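PDB 5XIL: putative prolyl-tRNA synthetase, which probably catalyses the ATP-dependent attachment of L-proline to tRNA(Pro), releasing AMP and diphosphate, and here comprises the catalytic core, anticodon-binding and zinc-binding C-terminal regions. Local coordinates for residues V221-Q226 with P470-K475; R416-T421 with T503-F508; V424-L427 with L432-A435. All coordinates share one frame; numbering follows the deposited sequence.

All three contacts involve the C-terminal region of the prolyl-tRNA synthetase, and all lie on the same side of the chain's centre. Contacts 2 and 3 are neighbours, with centres about 8 Å apart. Their strands 504-509 and 432-437 run antiparallel side by side. Contact 1 lies about 11 Å from contact 3 and about 16 Å from contact 2, centre to centre. It brings in strand 223-234 of the class II core. Along the chain, contact 3 is nested within the loops closed by contacts 1 and 2, whose own segments alternate. Contacts 2 and 3 thus pack the C-terminal region internally, and contact 1 is one place where it joins the catalytic core.

Contact 1: residues V221-Q226 with P470-K475; sequences VGRGCQ and PSMGAK
Arg-223 and Ser-471 form an interdomain side-chain-to-backbone contact. Arg-223 stands at the start of strand 223-234 in the class II synthetase core. Ser-471 lies in the loop that leads into strand 475-480 of the C-terminal region. The guanidinium grips one carbonyl oxygen end-on with two nitrogens. Arg-223 NH1 reaches Ser-471 O at 2.9 Å, and Arg-223 NH2 reaches Ser-471 O at 2.8 Å. Both hydrogen bonds are bent, with N-H...O angles of 140° and 147°. This is expected when two donors converge on one acceptor. The oxygen lies almost in the guanidinium plane. NH1 approaches in the carbonyl plane, whereas NH2 is tilted 28° from it. The arginine chain is extended from CG to NE, which carries its charged end across to the loop. Pro-470 covers part of one guanidinium face. Its CB is 3.4 Å from Arg-223 NH2 and offset toward the rim of the group. At the edge, Met-472 CE comes within 3.8 Å of Arg-223 NH2. The two bonds and the proline together limit rotation of the guanidinium. Arg-223 NH1 also donates to Ser-511 O, next to the last residue of the chain, so the same group holds the C-terminal end. Gly-222 and Arg-223 form a G1 beta bulge opposite Ile-218, at the turn from strand 210-218 into strand 223-234. From the 470-475 loop, Met-472 O accepts from Arg-510 NE, and Ala-474 packs on Phe-423 and Leu-427 of helix 423-428.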
ATOM      1  N   VAL A 221      33.095   0.856  -0.457  1.00 15.60           N
ATOM      2  CA  VAL A 221      33.704   0.618  -1.778  1.00 17.03           C
ATOM      3  C   VAL A 221      34.025   1.915  -2.541  1.00 16.04           C
ATOM      4  O   VAL A 221      34.598   1.842  -3.598  1.00 15.91           O
ATOM      5  CB  VAL A 221      32.906  -0.342  -2.671  1.00 17.07           C
ATOM      6  CG1 VAL A 221      32.964  -1.788  -2.153  1.00 20.68           C
ATOM      7  CG2 VAL A 221      31.447   0.073  -2.949  1.00 16.66           C
ATOM      8  N   GLY A 222      33.693   3.059  -1.979  1.00 13.08           N
ATOM      9  CA  GLY A 222      33.974   4.329  -2.540  1.00 12.65           C
ATOM     10  C   GLY A 222      33.225   4.577  -3.829  1.00 13.90           C
ATOM     11  O   GLY A 222      33.791   5.146  -4.771  1.00 15.54           O
ATOM     12  N   ARG A 223      31.969   4.201  -3.862  1.00 12.11           N
ATOM     13  CA  ARG A 223      31.158   4.349  -5.092  1.00 12.19           C
ATOM     14  C   ARG A 223      29.909   5.102  -4.864  1.00 12.53           C
ATOM     15  O   ARG A 223      29.296   5.083  -3.765  1.00 11.21           O
ATOM     16  CB  ARG A 223      30.842   3.013  -5.702  1.00 14.36           C
ATOM     17  CG  ARG A 223      32.041   2.156  -6.072  1.00 15.26           C
ATOM     18  CD  ARG A 223      31.687   0.869  -6.793  1.00 17.99           C
ATOM     19  NE  ARG A 223      32.949   0.352  -7.305  1.00 23.35           N
ATOM     20  CZ  ARG A 223      33.404   0.493  -8.561  1.00 21.96           C
ATOM     21  NH1 ARG A 223      32.628   0.989  -9.547  1.00 20.87           N
ATOM     22  NH2 ARG A 223      34.633   0.069  -8.831  1.00 22.01           N
ATOM     23  N   GLY A 224      29.509   5.851  -5.885  1.00 13.35           N
ATOM     24  CA  GLY A 224      28.202   6.545  -5.903  1.00 13.47           C
ATOM     25  C   GLY A 224      27.100   5.543  -6.290  1.00 16.29           C
ATOM     26  O   GLY A 224      27.353   4.519  -6.932  1.00 18.75           O
ATOM     27  N   CYS A 225      25.896   5.802  -5.814  1.00 14.80           N
ATOM     28  CA  CYS A 225      24.755   5.048  -6.153  1.00 14.88           C
ATOM     29  C   CYS A 225      23.619   6.007  -6.407  1.00 13.98           C
ATOM     30  O   CYS A 225      23.270   6.817  -5.547  1.00 13.94           O
ATOM     31  CB  CYS A 225      24.434   4.032  -5.032  1.00 16.10           C
ATOM     32  SG  CYS A 225      23.099   2.893  -5.449  1.00 18.18           S
ATOM     33  N   GLN A 226      22.983   5.929  -7.552  1.00 12.68           N
ATOM     34  CA  GLN A 226      21.814   6.772  -7.831  1.00 12.93           C
ATOM     35  C   GLN A 226      20.613   6.332  -6.981  1.00 12.61           C
ATOM     36  O   GLN A 226      20.170   5.200  -7.049  1.00 13.30           O
ATOM     37  CB  GLN A 226      21.501   6.677  -9.315  1.00 13.41           C
ATOM     38  CG  GLN A 226      20.244   7.306  -9.752  1.00 15.43           C
ATOM     39  CD  GLN A 226      19.943   7.052 -11.197  1.00 19.28           C
ATOM     40  OE1 GLN A 226      20.669   7.527 -12.067  1.00 18.75           O
ATOM     41  NE2 GLN A 226      18.946   6.241 -11.457  1.00 20.73           N
ATOM     42  N   PRO A 470      34.395  -4.626 -11.144  1.00 32.41           N
ATOM     43  CA  PRO A 470      33.595  -3.401 -11.381  1.00 29.72           C
ATOM     44  C   PRO A 470      34.282  -2.347 -12.262  1.00 23.65           C
ATOM     45  O   PRO A 470      35.478  -2.400 -12.468  1.00 24.56           O
ATOM     46  CB  PRO A 470      33.354  -2.867  -9.954  1.00 30.59           C
ATOM     47  CG  PRO A 470      34.550  -3.355  -9.198  1.00 36.81           C
ATOM     48  CD  PRO A 470      34.744  -4.767  -9.724  1.00 34.32           C
ATOM     49  N   SER A 471      33.526  -1.384 -12.761  1.00 20.79           N
ATOM     50  CA  SER A 471      34.083  -0.310 -13.544  1.00 19.91           C
ATOM     51  C   SER A 471      35.024   0.532 -12.682  1.00 19.04           C
ATOM     52  O   SER A 471      34.738   0.765 -11.508  1.00 19.24           O
ATOM     53  CB  SER A 471      32.939   0.561 -14.119  1.00 20.41           C
ATOM     54  OG  SER A 471      32.138   1.077 -13.075  1.00 24.18           O
ATOM     55  N   MET A 472      36.096   1.004 -13.270  1.00 16.22           N
ATOM     56  CA  MET A 472      37.052   1.907 -12.645  1.00 20.09           C
ATOM     57  C   MET A 472      37.031   3.301 -13.158  1.00 16.47           C
ATOM     58  O   MET A 472      37.567   4.219 -12.466  1.00 14.37           O
ATOM     59  CB  MET A 472      38.490   1.343 -12.697  1.00 25.10           C
ATOM     60  CG  MET A 472      38.627  -0.001 -12.010  1.00 30.89           C
ATOM     61  SD  MET A 472      38.192   0.036 -10.251  1.00 37.09           S
ATOM     62  CE  MET A 472      37.766  -1.682  -9.962  1.00 48.19           C
ATOM     63  N   GLY A 473      36.366   3.557 -14.307  1.00 16.15           N
ATOM     64  CA  GLY A 473      36.287   4.929 -14.772  1.00 15.15           C
ATOM     65  C   GLY A 473      35.307   5.708 -13.897  1.00 13.64           C
ATOM     66  O   GLY A 473      34.346   5.117 -13.460  1.00 15.34           O
ATOM     67  N   ALA A 474      35.520   7.013 -13.695  1.00 13.01           N
ATOM     68  CA  ALA A 474      34.574   7.841 -12.968  1.00 13.24           C
ATOM     69  C   ALA A 474      33.565   8.481 -13.931  1.00 15.96           C
ATOM     70  O   ALA A 474      33.953   9.143 -14.905  1.00 16.12           O
ATOM     71  CB  ALA A 474      35.307   8.943 -12.277  1.00 15.16           C
ATOM     72  N   LYS A 475      32.279   8.382 -13.612  1.00 13.59           N
ATOM     73  CA  LYS A 475      31.292   9.101 -14.380  1.00 14.32           C
ATOM     74  C   LYS A 475      30.855  10.311 -13.620  1.00 14.13           C
ATOM     75  O   LYS A 475      31.260  10.462 -12.419  1.00 12.02           O
ATOM     76  CB  LYS A 475      30.095   8.184 -14.669  1.00 17.47           C
ATOM     77  CG  LYS A 475      29.345   7.681 -13.456  1.00 19.01           C
ATOM     78  CD  LYS A 475      28.303   6.754 -14.074  1.00 23.55           C
ATOM     79  CE  LYS A 475      27.040   6.671 -13.335  1.00 28.33           C
ATOM     80  NZ  LYS A 475      26.080   6.015 -14.299  1.00 33.44           N
TER

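Contact 2: residues R416-T421 with T503-F508; sequences RVTEWT and TTWVLF
The six-membered ring of Trp-505 carries the side chain of Arg-416 over one face. Arg-416 CD lies 3.6 Å from the centroid of that ring and 14° off its normal, a CH-pi contact. The guanidinium stands farther out. Arg-416 CZ is 5.0 Å from the same centroid and 25° off the normal, which still makes a cation-pi contact over the face. The two planes are 80° apart, so the groups do not stack flat. The guanidinium turns an edge to the indole, with Trp-505 CZ2 near its plane. Arg-416 NE also lies close, 3.5 Å from Trp-505 CH2. The bend at chi3 keeps NE over the ring, and the turn about the CD-NE bond then lifts CZ away from it. Thr-418 adds a looser, oblique contact, with its CG2 4.2 Å from Trp-505 CH2. The Thr-418 hydroxyl is engaged elsewhere: OG1 donates to Glu-419 OE2 at 2.8 Å, on the anti side of the carboxylate. Glu-419 belongs to a magnesium site of this protein that has no ion bound to this chain in the model. The polar ends of the two side chains converge on Glu-486, which lies outside both segments. Arg-416 NH2 forms a salt bridge with Glu-486 OE2, and Trp-505 NE1 donates to Glu-486 O. One residue therefore helps fix both sides of the cation-pi pair. The contact joins the end of strand 414-416 to strand 504-509. Strand 432-437 lies between them, parallel to the first and antiparallel to the second. Pro-436 of that middle strand also touches Trp-505, while Trp-420, farther along the loop, packs against helix 441-455.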
ATOM      1  N   ARG A 416      37.100  17.956  -3.053  1.00 16.10           N
ATOM      2  CA  ARG A 416      37.169  18.950  -4.146  1.00 19.32           C
ATOM      3  C   ARG A 416      38.596  18.961  -4.766  1.00 18.92           C
ATOM      4  O   ARG A 416      39.542  19.389  -4.103  1.00 18.51           O
ATOM      5  CB  ARG A 416      36.685  20.315  -3.650  1.00 28.42           C
ATOM      6  CG  ARG A 416      35.844  21.061  -4.677  1.00 38.20           C
ATOM      7  CD  ARG A 416      34.884  22.067  -4.042  1.00 40.20           C
ATOM      8  NE  ARG A 416      35.435  23.375  -3.677  1.00 52.52           N
ATOM      9  CZ  ARG A 416      35.592  23.788  -2.415  1.00 51.03           C
ATOM     10  NH1 ARG A 416      35.279  22.948  -1.411  1.00 52.01           N
ATOM     11  NH2 ARG A 416      36.070  25.015  -2.135  1.00 50.71           N
ATOM     12  N   VAL A 417      38.688  18.527  -6.049  1.00 16.61           N
ATOM     13  CA  VAL A 417      39.863  18.223  -6.796  1.00 16.11           C
ATOM     14  C   VAL A 417      39.987  19.276  -7.905  1.00 18.03           C
ATOM     15  O   VAL A 417      39.056  19.433  -8.682  1.00 13.99           O
ATOM     16  CB  VAL A 417      39.843  16.841  -7.407  1.00 16.40           C
ATOM     17  CG1 VAL A 417      41.000  16.586  -8.402  1.00 16.92           C
ATOM     18  CG2 VAL A 417      39.884  15.774  -6.331  1.00 17.03           C
ATOM     19  N   THR A 418      41.085  19.985  -7.967  1.00 15.71           N
ATOM     20  CA  THR A 418      41.299  20.933  -9.081  1.00 16.69           C
ATOM     21  C   THR A 418      42.411  20.595 -10.038  1.00 18.26           C
ATOM     22  O   THR A 418      42.552  21.290 -11.046  1.00 18.37           O
ATOM     23  CB  THR A 418      41.651  22.299  -8.544  1.00 18.79           C
ATOM     24  OG1 THR A 418      42.827  22.179  -7.746  1.00 20.43           O
ATOM     25  CG2 THR A 418      40.563  22.814  -7.670  1.00 20.15           C
ATOM     26  N   GLU A 419      43.258  19.635  -9.695  1.00 17.94           N
ATOM     27  CA  GLU A 419      44.319  19.172 -10.539  1.00 20.88           C
ATOM     28  C   GLU A 419      44.105  17.728 -11.027  1.00 20.03           C
ATOM     29  O   GLU A 419      43.942  16.797 -10.233  1.00 17.24           O
ATOM     30  CB  GLU A 419      45.649  19.319  -9.779  1.00 23.64           C
ATOM     31  CG  GLU A 419      45.749  20.597  -8.914  1.00 28.98           C
ATOM     32  CD  GLU A 419      45.773  21.921  -9.680  1.00 32.14           C
ATOM     33  OE1 GLU A 419      46.581  21.968 -10.635  1.00 37.50           O
ATOM     34  OE2 GLU A 419      45.018  22.902  -9.344  1.00 33.46           O
ATOM     35  N   TRP A 420      44.256  17.504 -12.347  1.00 17.20           N
ATOM     36  CA  TRP A 420      44.029  16.224 -12.905  1.00 17.55           C
ATOM     37  C   TRP A 420      44.838  15.133 -12.189  1.00 17.40           C
ATOM     38  O   TRP A 420      44.369  14.031 -12.048  1.00 19.34           O
ATOM     39  CB  TRP A 420      44.222  16.173 -14.442  1.00 17.09           C
ATOM     40  CG  TRP A 420      44.083  14.778 -14.867  1.00 16.43           C
ATOM     41  CD1 TRP A 420      45.069  13.893 -15.140  1.00 16.71           C
ATOM     42  CD2 TRP A 420      42.847  13.999 -14.873  1.00 16.76           C
ATOM     43  NE1 TRP A 420      44.545  12.683 -15.395  1.00 15.88           N
ATOM     44  CE2 TRP A 420      43.184  12.711 -15.237  1.00 15.94           C
ATOM     45  CE3 TRP A 420      41.513  14.308 -14.690  1.00 17.38           C
ATOM     46  CZ2 TRP A 420      42.240  11.679 -15.320  1.00 16.92           C
ATOM     47  CZ3 TRP A 420      40.583  13.291 -14.779  1.00 16.89           C
ATOM     48  CH2 TRP A 420      40.953  12.001 -15.133  1.00 15.99           C
ATOM     49  N   THR A 421      46.071  15.436 -11.773  1.00 18.62           N
ATOM     50  CA  THR A 421      46.936  14.407 -11.284  1.00 19.01           C
ATOM     51  C   THR A 421      46.453  13.836  -9.962  1.00 17.69           C
ATOM     52  O   THR A 421      46.874  12.767  -9.588  1.00 18.70           O
ATOM     53  CB  THR A 421      48.407  14.875 -11.080  1.00 20.10           C
ATOM     54  OG1 THR A 421      48.423  16.175 -10.461  1.00 21.85           O
ATOM     55  CG2 THR A 421      49.137  14.969 -12.361  1.00 22.65           C
ATOM     56  N   THR A 503      32.545  26.333 -15.561  1.00 16.50           N
ATOM     57  CA  THR A 503      31.323  27.033 -15.227  1.00 18.19           C
ATOM     58  C   THR A 503      30.567  26.485 -14.049  1.00 17.45           C
ATOM     59  O   THR A 503      29.653  27.142 -13.559  1.00 16.95           O
ATOM     60  CB  THR A 503      30.360  27.020 -16.447  1.00 20.11           C
ATOM     61  OG1 THR A 503      30.054  25.671 -16.817  1.00 20.12           O
ATOM     62  CG2 THR A 503      31.079  27.697 -17.647  1.00 22.37           C
ATOM     63  N   THR A 504      30.892  25.272 -13.605  1.00 15.71           N
ATOM     64  CA  THR A 504      30.174  24.739 -12.418  1.00 14.63           C
ATOM     65  C   THR A 504      31.123  23.749 -11.747  1.00 13.89           C
ATOM     66  O   THR A 504      32.118  23.362 -12.347  1.00 13.79           O
ATOM     67  CB  THR A 504      28.882  24.059 -12.898  1.00 16.48           C
ATOM     68  OG1 THR A 504      28.077  23.644 -11.789  1.00 17.92           O
ATOM     69  CG2 THR A 504      29.162  22.894 -13.785  1.00 17.59           C
ATOM     70  N   TRP A 505      30.776  23.284 -10.540  1.00 14.56           N
ATOM     71  CA  TRP A 505      31.400  22.082  -9.981  1.00 14.32           C
ATOM     72  C   TRP A 505      30.502  20.929 -10.275  1.00 14.44           C
ATOM     73  O   TRP A 505      29.305  21.091 -10.250  1.00 14.22           O
ATOM     74  CB  TRP A 505      31.557  22.225  -8.469  1.00 15.66           C
ATOM     75  CG  TRP A 505      32.500  23.318  -8.059  1.00 16.19           C
ATOM     76  CD1 TRP A 505      32.214  24.634  -7.894  1.00 16.90           C
ATOM     77  CD2 TRP A 505      33.877  23.170  -7.721  1.00 15.68           C
ATOM     78  NE1 TRP A 505      33.323  25.317  -7.460  1.00 16.35           N
ATOM     79  CE2 TRP A 505      34.359  24.456  -7.350  1.00 16.75           C
ATOM     80  CE3 TRP A 505      34.744  22.101  -7.711  1.00 15.27           C
ATOM     81  CZ2 TRP A 505      35.675  24.681  -6.942  1.00 17.41           C
ATOM     82  CZ3 TRP A 505      36.042  22.308  -7.349  1.00 17.43           C
ATOM     83  CH2 TRP A 505      36.510  23.616  -6.952  1.00 17.44           C
ATOM     84  N   VAL A 506      31.031  19.768 -10.567  1.00 13.65           N
ATOM     85  CA  VAL A 506      30.172  18.590 -10.781  1.00 14.14           C
ATOM     86  C   VAL A 506      30.759  17.470  -9.916  1.00 13.08           C
ATOM     87  O   VAL A 506      31.946  17.479  -9.608  1.00 10.97           O
ATOM     88  CB  VAL A 506      30.118  18.190 -12.279  1.00 16.55           C
ATOM     89  CG1 VAL A 506      31.451  17.807 -12.802  1.00 19.08           C
ATOM     90  CG2 VAL A 506      29.152  17.018 -12.584  1.00 17.10           C
ATOM     91  N   LEU A 507      29.896  16.597  -9.450  1.00 12.05           N
ATOM     92  CA  LEU A 507      30.273  15.436  -8.673  1.00 11.54           C
ATOM     93  C   LEU A 507      30.527  14.254  -9.561  1.00 12.38           C
ATOM     94  O   LEU A 507      29.613  13.842 -10.311  1.00 11.69           O
ATOM     95  CB  LEU A 507      29.136  15.176  -7.677  1.00 13.97           C
ATOM     96  CG  LEU A 507      29.304  14.037  -6.715  1.00 14.74           C
ATOM     97  CD1 LEU A 507      30.385  14.367  -5.716  1.00 15.50           C
ATOM     98  CD2 LEU A 507      27.947  13.816  -6.030  1.00 15.91           C
ATOM     99  N   PHE A 508      31.765  13.722  -9.460  1.00 11.28           N
ATOM    100  CA  PHE A 508      32.239  12.556 -10.195  1.00 12.84           C
ATOM    101  C   PHE A 508      32.496  11.409  -9.211  1.00 12.51           C
ATOM    102  O   PHE A 508      32.764  11.646  -8.029  1.00 12.66           O
ATOM    103  CB  PHE A 508      33.555  12.786 -10.807  1.00 13.68           C
ATOM    104  CG  PHE A 508      33.579  13.734 -11.984  1.00 14.06           C
ATOM    105  CD1 PHE A 508      33.424  13.251 -13.256  1.00 14.85           C
ATOM    106  CD2 PHE A 508      33.925  15.015 -11.804  1.00 15.25           C
ATOM    107  CE1 PHE A 508      33.547  14.121 -14.368  1.00 16.90           C
ATOM    108  CE2 PHE A 508      34.050  15.883 -12.894  1.00 17.39           C
ATOM    109  CZ  PHE A 508      33.853  15.441 -14.147  1.00 14.51           C
TER

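Contact 3: residues V424-L427 with L432-A435; sequences VPTL and LILA
The helix and second strand of a beta-alpha-beta unit, formed by strand 414-416, helix 423-428 and strand 432-437, meet through Thr-426, Leu-427 and Ile-433. All three residues are buried. Ile-433 points from the strand toward the helix and is touched by two successive helical residues. Thr-426 CG2 rests 3.6 Å from Ile-433 CG1. Leu-427 CD2 lies 3.5 Å from Ile-433 CD1, where the leucine crosses the isoleucine at about a right angle. The extended second torsion of Ile-433 (chi2 168°) carries CD1 out to the leucine, while CG1 stays beside the threonine.

Both strands of the unit run parallel and side by side, and the helix crosses between them on one side. Backbone bonds from Leu-432 and Leu-434 to Val-415 tie the strands together. In Thr-426, OG1 lies beside the backbone N (chi1 -55°), which leaves CG2 anti to that N and turned to the strand. Its OG1 is hydrogen-bonded to Glu-422 O, just before the helix, which satisfies the buried hydroxyl. Val-417 packs on both Thr-426 and Ile-433, and Val-415 touches Thr-426 from the first strand.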
ATOM      1  N   VAL A 424      42.576  10.477 -10.108  1.00 12.65           N
ATOM      2  CA  VAL A 424      42.549   9.027  -9.886  1.00 13.89           C
ATOM      3  C   VAL A 424      43.056   8.549  -8.518  1.00 15.27           C
ATOM      4  O   VAL A 424      42.526   7.615  -7.937  1.00 14.15           O
ATOM      5  CB  VAL A 424      43.235   8.225 -11.004  1.00 15.44           C
ATOM      6  CG1 VAL A 424      43.304   6.739 -10.680  1.00 18.84           C
ATOM      7  CG2 VAL A 424      42.424   8.393 -12.296  1.00 16.26           C
ATOM      8  N   PRO A 425      44.073   9.183  -7.989  1.00 16.11           N
ATOM      9  CA  PRO A 425      44.430   8.847  -6.575  1.00 15.09           C
ATOM     10  C   PRO A 425      43.331   9.103  -5.534  1.00 16.30           C
ATOM     11  O   PRO A 425      43.191   8.290  -4.622  1.00 16.45           O
ATOM     12  CB  PRO A 425      45.598   9.745  -6.303  1.00 15.63           C
ATOM     13  CG  PRO A 425      46.231   9.849  -7.672  1.00 16.21           C
ATOM     14  CD  PRO A 425      45.112   9.988  -8.631  1.00 16.25           C
ATOM     15  N   THR A 426      42.546  10.134  -5.741  1.00 15.59           N
ATOM     16  CA  THR A 426      41.349  10.372  -4.968  1.00 15.98           C
ATOM     17  C   THR A 426      40.321   9.294  -5.110  1.00 15.28           C
ATOM     18  O   THR A 426      39.782   8.791  -4.108  1.00 12.84           O
ATOM     19  CB  THR A 426      40.820  11.783  -5.240  1.00 15.27           C
ATOM     20  OG1 THR A 426      41.858  12.708  -4.979  1.00 16.53           O
ATOM     21  CG2 THR A 426      39.633  12.108  -4.336  1.00 13.91           C
ATOM     22  N   LEU A 427      40.021   8.889  -6.340  1.00 13.74           N
ATOM     23  CA  LEU A 427      39.186   7.763  -6.516  1.00 12.81           C
ATOM     24  C   LEU A 427      39.735   6.557  -5.745  1.00 13.66           C
ATOM     25  O   LEU A 427      38.952   5.855  -5.122  1.00 11.76           O
ATOM     26  CB  LEU A 427      39.081   7.352  -7.992  1.00 13.03           C
ATOM     27  CG  LEU A 427      38.485   8.405  -8.901  1.00 13.12           C
ATOM     28  CD1 LEU A 427      38.583   7.751 -10.287  1.00 15.29           C
ATOM     29  CD2 LEU A 427      37.042   8.785  -8.514  1.00 13.82           C
ATOM     30  N   LEU A 432      34.465  10.297  -3.529  1.00 11.56           N
ATOM     31  CA  LEU A 432      33.833  10.986  -4.651  1.00 10.96           C
ATOM     32  C   LEU A 432      34.565  12.256  -4.815  1.00 11.58           C
ATOM     33  O   LEU A 432      35.306  12.725  -3.899  1.00 11.36           O
ATOM     34  CB  LEU A 432      32.365  11.258  -4.427  1.00 11.63           C
ATOM     35  CG  LEU A 432      31.481  10.099  -4.029  1.00 11.40           C
ATOM     36  CD1 LEU A 432      30.024  10.500  -3.957  1.00 11.20           C
ATOM     37  CD2 LEU A 432      31.702   8.934  -4.946  1.00 11.94           C
ATOM     38  N   ILE A 433      34.350  12.885  -5.976  1.00 11.87           N
ATOM     39  CA  ILE A 433      35.119  14.070  -6.319  1.00 11.88           C
ATOM     40  C   ILE A 433      34.220  15.164  -6.794  1.00 13.44           C
ATOM     41  O   ILE A 433      33.356  14.939  -7.651  1.00 14.06           O
ATOM     42  CB  ILE A 433      36.119  13.734  -7.463  1.00 13.22           C
ATOM     43  CG1 ILE A 433      37.212  12.776  -6.953  1.00 13.55           C
ATOM     44  CG2 ILE A 433      36.762  15.024  -7.996  1.00 12.79           C
ATOM     45  CD1 ILE A 433      38.077  12.150  -8.061  1.00 15.74           C
ATOM     46  N   LEU A 434      34.386  16.338  -6.244  1.00 12.12           N
ATOM     47  CA  LEU A 434      33.796  17.551  -6.818  1.00 14.40           C
ATOM     48  C   LEU A 434      34.871  18.290  -7.554  1.00 14.39           C
ATOM     49  O   LEU A 434      35.913  18.612  -6.983  1.00 14.94           O
ATOM     50  CB  LEU A 434      33.271  18.447  -5.686  1.00 15.76           C
ATOM     51  CG  LEU A 434      31.889  18.244  -5.208  1.00 21.17           C
ATOM     52  CD1 LEU A 434      31.704  19.179  -4.011  1.00 26.50           C
ATOM     53  CD2 LEU A 434      30.874  18.570  -6.314  1.00 19.73           C
ATOM     54  N   ALA A 435      34.672  18.497  -8.843  1.00 15.45           N
ATOM     55  CA  ALA A 435      35.692  19.082  -9.689  1.00 15.31           C
ATOM     56  C   ALA A 435      35.061  20.147 -10.606  1.00 16.29           C
ATOM     57  O   ALA A 435      33.849  20.076 -10.914  1.00 14.15           O
ATOM     58  CB  ALA A 435      36.324  17.988 -10.551  1.00 16.87           C
TER